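Local structure of cruciform cutting endonuclease 1, mitochondrial (Schizosaccharomyces pombe, 1KCF) at residues C55-N60 with V65-W70; V113-R118 with A232-G237. The protein resolves four-way Holliday junctions as a homodimeric, magnesium-binding endonuclease of mitochondria, cutting at the point of strand exchange and helping to maintain mitochondrial DNA. All blocks are in the same frame, centred on the assembly; numbering follows the deposited sequence.

Contact 1. Residues C55-N60 with V65-W70; sequences CFASQN and VIIHNW
Phe56 O takes two N-H donors from the facing strand, and this forked acceptor is the heart of a classic beta bulge. His68 N reaches it at 2.8 Å, nearly in line with the carbonyl, while Asn69 N comes in the carbonyl plane onto a lone pair, a longer bond of 3.3 Å between Asn69 N and Phe56 O. Phe56 N answers with a straight bond to Asn69 O (172° at the hydrogen). Past the bulge the antiparallel pairing resumes one residue shifted, and Ser58 and Ile66 exchange N-H and C=O bonds as a hydrogen-bonded pair.

His68 is the first of the two bulge residues opposite Phe56. With CG beside its own backbone N (chi1 -52°), it carries its imidazole alongside the strand to Ser58, one ring face over Ile66 O. The serine hydroxyl OG meets NE2 of His68 in the ring plane at 2.6 Å; Arg41 N also bonds this hydroxyl. Phe56 and Asn69 lie side by side on that same face, OD1 of Asn69 at the ring edge of Phe56.

The reverse face, with Cys55, Ala57, Val65, Ile67 and Trp70, is largely apolar. Cys55 lays SG over the five-membered ring of Trp70, 4.1 Å from its centroid, a sulfur-aromatic contact suited to a small polarisable thiol. Ile67 CD1 closes on that sulfur too, and Ala57, a small residue where the strands run close, sets its CB 3.9 Å from Val65 CG1.

Trp70 is steadied from outside by NE1 bonding Met228 O and by stacking on Trp215. The pair forms the 52-59/65-73 hairpin of the RNase H-like sheet, flanked by strand 42-47 beside 52-59 and strand 204-206 beside 65-73. Helix 224-253 covers the Cys55-Trp70 face, while on the other face Phe56 meets Phe109 of helix 91-109.

Contact 2. Residues V113-R118 with A232-G237; sequences VILMER and ALIASG
Ile234 and Leu115 provide the apolar part of this strand-on-helix contact, in which one branched chain reaches out from helix 224-253 and another from strand 113-118. CG2 of Ile234 lies 4.2 Å from CB of Leu115. The leucine then runs on with chi2 180°, carrying CD1 to the helix backbone, where it rests 4.0 Å from CA of Ala235. A residue as small as alanine suits this position, because its short side chain lets a leucine methyl settle on the main chain itself.

The second kind of contact sets an aliphatic branch against an acid. Ile234 CD1 touches Glu117 CB at 3.6 Å and continues along the carboxylate, meeting CD at 3.7 Å. Extended from the strand with CG anti to the backbone N (chi1 -173°), Glu117 crosses the isoleucine at a slant and lays its carboxylate alongside CG1 and CD1. There OE2 is hydrogen-bonded to Thr171 OG1.

Hydrogen bonds stay within the helix. Ala232 O receives both Ser236 N and Ser236 OG, the latter at 2.8 Å, from opposite faces of its plane; the buried serine thus satisfies its hydroxyl on the preceding turn.

No hydrogen bond joins strand and helix, so the contact depends on the van der Waals fit of its side chains. Ile234 also touches Asp46, a magnesium-binding residue. It thus lies between Leu115 and the acidic groups of Glu117 and Asp46, beside the magnesium-binding pair Asp46 and Asp230, an aliphatic surface against which the Glu117 chain rests while Thr171 bonds its carboxylate.

How the contacts relate
Contact 1 pairs the two strands of the hairpin within the sheet, and contact 2 packs helix 224-253 on strand 113-118 of the same sheet; their centres are about 11 Å apart, and the helix touches both. Ala232 packs its CB 3.4 Å from Trp70 CZ2, Ser236 CB lies 4.0 Å from Val65 CG2, and so one side of the helix turns to the hairpin while Ile234 faces strand 113-118. The magnesium-binding residues Asp46 and Asp230 lie nearer contact 2: the Ile234 side chain is about 3 Å from that of Asp46 and about 4 Å from that of Asp230. From contact 1, Cys55 and Trp70 approach Asp46 and Asp230 respectively, each about 8 Å away between side chains.

Contact 1. Residues C55-N60 with V65-W70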
loop_
_atom_site.group_PDB
_atom_site.type_symbol
_atom_site.label_atom_id
_atom_site.label_comp_id
_atom_site.label_asym_id
_atom_site.label_seq_id
_atom_site.Cartn_x
_atom_site.Cartn_y
_atom_site.Cartn_z
ATOM N N CYS A 55 19.176 -7.990 -2.302
ATOM C CA CYS A 55 20.625 -8.006 -2.454
ATOM C C CYS A 55 21.130 -6.754 -1.743
ATOM O O CYS A 55 20.747 -5.635 -2.093
ATOM C CB CYS A 55 21.017 -7.972 -3.938
ATOM S SG CYS A 55 22.799 -8.238 -4.273
ATOM N N PHE A 56 21.964 -6.945 -0.731
ATOM C CA PHE A 56 22.509 -5.827 0.034
ATOM C C PHE A 56 23.974 -5.705 -0.370
ATOM O O PHE A 56 24.757 -6.633 -0.170
ATOM C CB PHE A 56 22.361 -6.116 1.534
ATOM C CG PHE A 56 22.759 -4.971 2.429
ATOM C CD1 PHE A 56 22.262 -3.691 2.214
ATOM C CD2 PHE A 56 23.613 -5.183 3.509
ATOM C CE1 PHE A 56 22.608 -2.637 3.057
ATOM C CE2 PHE A 56 23.966 -4.134 4.360
ATOM C CZ PHE A 56 23.459 -2.857 4.130
ATOM N N ALA A 57 24.338 -4.564 -0.950
ATOM C CA ALA A 57 25.702 -4.362 -1.417
ATOM C C ALA A 57 26.237 -2.943 -1.249
ATOM O O ALA A 57 25.503 -2.026 -0.890
ATOM C CB ALA A 57 25.788 -4.763 -2.876
ATOM N N SER A 58 27.530 -2.783 -1.522
ATOM C CA SER A 58 28.210 -1.492 -1.430
ATOM C C SER A 58 29.178 -1.348 -2.602
ATOM O O SER A 58 29.697 -2.344 -3.112
ATOM C CB SER A 58 28.989 -1.385 -0.115
ATOM O OG SER A 58 28.129 -1.478 1.007
ATOM N N GLN A 59 29.418 -0.114 -3.034
ATOM C CA GLN A 59 30.330 0.119 -4.143
ATOM C C GLN A 59 31.743 0.284 -3.615
ATOM O O GLN A 59 31.996 1.082 -2.711
ATOM C CB GLN A 59 29.924 1.360 -4.934
ATOM C CG GLN A 59 30.667 1.499 -6.249
ATOM C CD GLN A 59 29.729 1.614 -7.433
ATOM O OE1 GLN A 59 29.016 2.608 -7.581
ATOM N NE2 GLN A 59 29.720 0.591 -8.283
ATOM N N ASN A 60 32.658 -0.485 -4.196
ATOM C CA ASN A 60 34.064 -0.492 -3.812
ATOM C C ASN A 60 34.826 0.727 -4.335
ATOM O O ASN A 60 34.357 1.435 -5.229
ATOM C CB ASN A 60 34.709 -1.776 -4.343
ATOM C CG ASN A 60 36.038 -2.068 -3.704
ATOM O OD1 ASN A 60 36.162 -2.077 -2.480
ATOM N ND2 ASN A 60 37.042 -2.329 -4.529
ATOM N N VAL A 65 31.307 -3.753 -7.277
ATOM C CA VAL A 65 30.174 -4.008 -6.407
ATOM C C VAL A 65 30.503 -5.126 -5.430
ATOM O O VAL A 65 30.928 -6.205 -5.832
ATOM C CB VAL A 65 28.932 -4.412 -7.214
ATOM C CG1 VAL A 65 27.779 -4.715 -6.267
ATOM C CG2 VAL A 65 28.565 -3.298 -8.185
ATOM N N ILE A 66 30.302 -4.858 -4.145
ATOM C CA ILE A 66 30.573 -5.841 -3.112
ATOM C C ILE A 66 29.268 -6.268 -2.453
ATOM O O ILE A 66 28.569 -5.458 -1.847
ATOM C CB ILE A 66 31.518 -5.270 -2.038
ATOM C CG1 ILE A 66 32.780 -4.719 -2.711
ATOM C CG2 ILE A 66 31.887 -6.366 -1.032
ATOM C CD1 ILE A 66 33.700 -3.974 -1.775
ATOM N N ILE A 67 28.943 -7.548 -2.582
ATOM C CA ILE A 67 27.723 -8.090 -2.006
ATOM C C ILE A 67 27.932 -8.521 -0.556
ATOM O O ILE A 67 28.852 -9.280 -0.251
ATOM C CB ILE A 67 27.228 -9.292 -2.840
ATOM C CG1 ILE A 67 26.809 -8.802 -4.233
ATOM C CG2 ILE A 67 26.087 -10.003 -2.121
ATOM C CD1 ILE A 67 26.295 -9.877 -5.157
ATOM N N HIS A 68 27.076 -8.031 0.336
ATOM C CA HIS A 68 27.161 -8.368 1.754
ATOM C C HIS A 68 26.178 -9.484 2.102
ATOM O O HIS A 68 26.508 -10.435 2.817
ATOM C CB HIS A 68 26.837 -7.142 2.610
ATOM C CG HIS A 68 27.639 -5.927 2.262
ATOM N ND1 HIS A 68 29.014 -5.904 2.312
ATOM C CD2 HIS A 68 27.254 -4.687 1.877
ATOM C CE1 HIS A 68 29.445 -4.702 1.973
ATOM N NE2 HIS A 68 28.396 -3.944 1.704
ATOM N N ASN A 69 24.955 -9.348 1.607
ATOM C CA ASN A 69 23.915 -10.333 1.853
ATOM C C ASN A 69 23.114 -10.481 0.580
ATOM O O ASN A 69 22.919 -9.513 -0.157
ATOM C CB ASN A 69 23.015 -9.895 3.001
ATOM C CG ASN A 69 23.774 -9.734 4.296
ATOM O OD1 ASN A 69 24.345 -8.679 4.566
ATOM N ND2 ASN A 69 23.801 -10.793 5.101
ATOM N N TRP A 70 22.628 -11.689 0.334
ATOM C CA TRP A 70 21.912 -11.958 -0.898
ATOM C C TRP A 70 21.050 -13.191 -0.712
ATOM O O TRP A 70 21.555 -14.249 -0.330
ATOM C CB TRP A 70 22.965 -12.178 -1.982
ATOM C CG TRP A 70 22.480 -12.264 -3.367
ATOM C CD1 TRP A 70 21.308 -11.782 -3.862
ATOM C CD2 TRP A 70 23.198 -12.804 -4.480
ATOM N NE1 TRP A 70 21.252 -11.982 -5.217
ATOM C CE2 TRP A 70 22.399 -12.609 -5.624
ATOM C CE3 TRP A 70 24.444 -13.432 -4.620
ATOM C CZ2 TRP A 70 22.799 -13.020 -6.899
ATOM C CZ3 TRP A 70 24.847 -13.841 -5.892
ATOM C CH2 TRP A 70 24.024 -13.633 -7.013
#

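Contact 2. Residues V113-R118 with A232-G237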
loop_
_atom_site.group_PDB
_atom_site.type_symbol
_atom_site.label_atom_id
_atom_site.label_comp_id
_atom_site.label_asym_id
_atom_site.label_seq_id
_atom_site.Cartn_x
_atom_site.Cartn_y
_atom_site.Cartn_z
ATOM N N VAL A 113 20.318 3.218 1.396
ATOM C CA VAL A 113 19.450 3.301 0.234
ATOM C C VAL A 113 18.684 1.999 0.053
ATOM O O VAL A 113 19.217 0.912 0.269
ATOM C CB VAL A 113 20.259 3.565 -1.062
ATOM C CG1 VAL A 113 19.315 3.631 -2.261
ATOM C CG2 VAL A 113 21.046 4.866 -0.937
ATOM N N ILE A 114 17.419 2.123 -0.328
ATOM C CA ILE A 114 16.579 0.963 -0.571
ATOM C C ILE A 114 15.993 1.108 -1.959
ATOM O O ILE A 114 15.313 2.089 -2.251
ATOM C CB ILE A 114 15.423 0.859 0.442
ATOM C CG1 ILE A 114 15.985 0.649 1.846
ATOM C CG2 ILE A 114 14.505 -0.303 0.067
ATOM C CD1 ILE A 114 14.936 0.707 2.927
ATOM N N LEU A 115 16.281 0.129 -2.808
ATOM C CA LEU A 115 15.796 0.102 -4.181
ATOM C C LEU A 115 14.654 -0.902 -4.268
ATOM O O LEU A 115 14.805 -2.073 -3.902
ATOM C CB LEU A 115 16.921 -0.315 -5.123
ATOM C CG LEU A 115 18.239 0.450 -4.963
ATOM C CD1 LEU A 115 19.234 -0.093 -5.964
ATOM C CD2 LEU A 115 18.022 1.944 -5.168
ATOM N N MET A 116 13.512 -0.444 -4.759
ATOM C CA MET A 116 12.349 -1.306 -4.857
ATOM C C MET A 116 11.875 -1.491 -6.290
ATOM O O MET A 116 11.732 -0.538 -7.053
ATOM C CB MET A 116 11.222 -0.734 -4.000
ATOM C CG MET A 116 10.228 -1.761 -3.486
ATOM S SD MET A 116 8.998 -0.983 -2.408
ATOM C CE MET A 116 9.915 -0.901 -0.874
ATOM N N GLU A 117 11.637 -2.743 -6.646
ATOM C CA GLU A 117 11.170 -3.095 -7.969
ATOM C C GLU A 117 10.290 -4.316 -7.779
ATOM O O GLU A 117 10.511 -5.100 -6.864
ATOM C CB GLU A 117 12.374 -3.416 -8.852
ATOM C CG GLU A 117 12.078 -3.648 -10.303
ATOM C CD GLU A 117 13.337 -3.582 -11.151
ATOM O OE1 GLU A 117 13.530 -4.480 -11.996
ATOM O OE2 GLU A 117 14.132 -2.631 -10.978
ATOM N N ARG A 118 9.270 -4.468 -8.609
ATOM C CA ARG A 118 8.397 -5.631 -8.492
ATOM C C ARG A 118 9.110 -6.822 -9.105
ATOM O O ARG A 118 9.821 -6.683 -10.099
ATOM C CB ARG A 118 7.080 -5.412 -9.240
ATOM C CG ARG A 118 6.100 -4.469 -8.575
ATOM C CD ARG A 118 4.854 -4.306 -9.445
ATOM N NE ARG A 118 3.841 -3.466 -8.813
ATOM C CZ ARG A 118 3.988 -2.169 -8.560
ATOM N NH1 ARG A 118 5.115 -1.546 -8.888
ATOM N NH2 ARG A 118 3.010 -1.497 -7.967
ATOM N N ALA A 232 20.217 -8.984 -7.716
ATOM C CA ALA A 232 21.622 -8.619 -7.854
ATOM C C ALA A 232 21.799 -7.648 -9.026
ATOM O O ALA A 232 22.615 -6.732 -8.964
ATOM C CB ALA A 232 22.476 -9.867 -8.065
ATOM N N LEU A 233 21.032 -7.848 -10.094
ATOM C CA LEU A 233 21.117 -6.968 -11.261
ATOM C C LEU A 233 20.497 -5.614 -10.959
ATOM O O LEU A 233 20.876 -4.601 -11.552
ATOM C CB LEU A 233 20.418 -7.595 -12.469
ATOM C CG LEU A 233 21.096 -8.813 -13.098
ATOM C CD1 LEU A 233 20.135 -9.488 -14.051
ATOM C CD2 LEU A 233 22.366 -8.378 -13.820
ATOM N N ILE A 234 19.541 -5.593 -10.037
ATOM C CA ILE A 234 18.899 -4.345 -9.651
ATOM C C ILE A 234 19.907 -3.480 -8.896
ATOM O O ILE A 234 20.179 -2.345 -9.287
ATOM C CB ILE A 234 17.668 -4.605 -8.750
ATOM C CG1 ILE A 234 16.523 -5.192 -9.584
ATOM C CG2 ILE A 234 17.224 -3.317 -8.076
ATOM C CD1 ILE A 234 15.301 -5.584 -8.757
ATOM N N ALA A 235 20.465 -4.033 -7.821
ATOM C CA ALA A 235 21.440 -3.321 -6.997
ATOM C C ALA A 235 22.684 -2.912 -7.775
ATOM O O ALA A 235 23.034 -1.732 -7.813
ATOM C CB ALA A 235 21.847 -4.182 -5.808
ATOM N N SER A 236 23.355 -3.884 -8.391
ATOM C CA SER A 236 24.569 -3.587 -9.140
ATOM C C SER A 236 24.286 -2.646 -10.303
ATOM O O SER A 236 25.099 -1.777 -10.619
ATOM C CB SER A 236 25.224 -4.875 -9.651
ATOM O OG SER A 236 24.438 -5.508 -10.644
ATOM N N GLY A 237 23.128 -2.813 -10.934
ATOM C CA GLY A 237 22.777 -1.955 -12.048
ATOM C C GLY A 237 22.640 -0.510 -11.602
ATOM O O GLY A 237 23.159 0.399 -12.241
#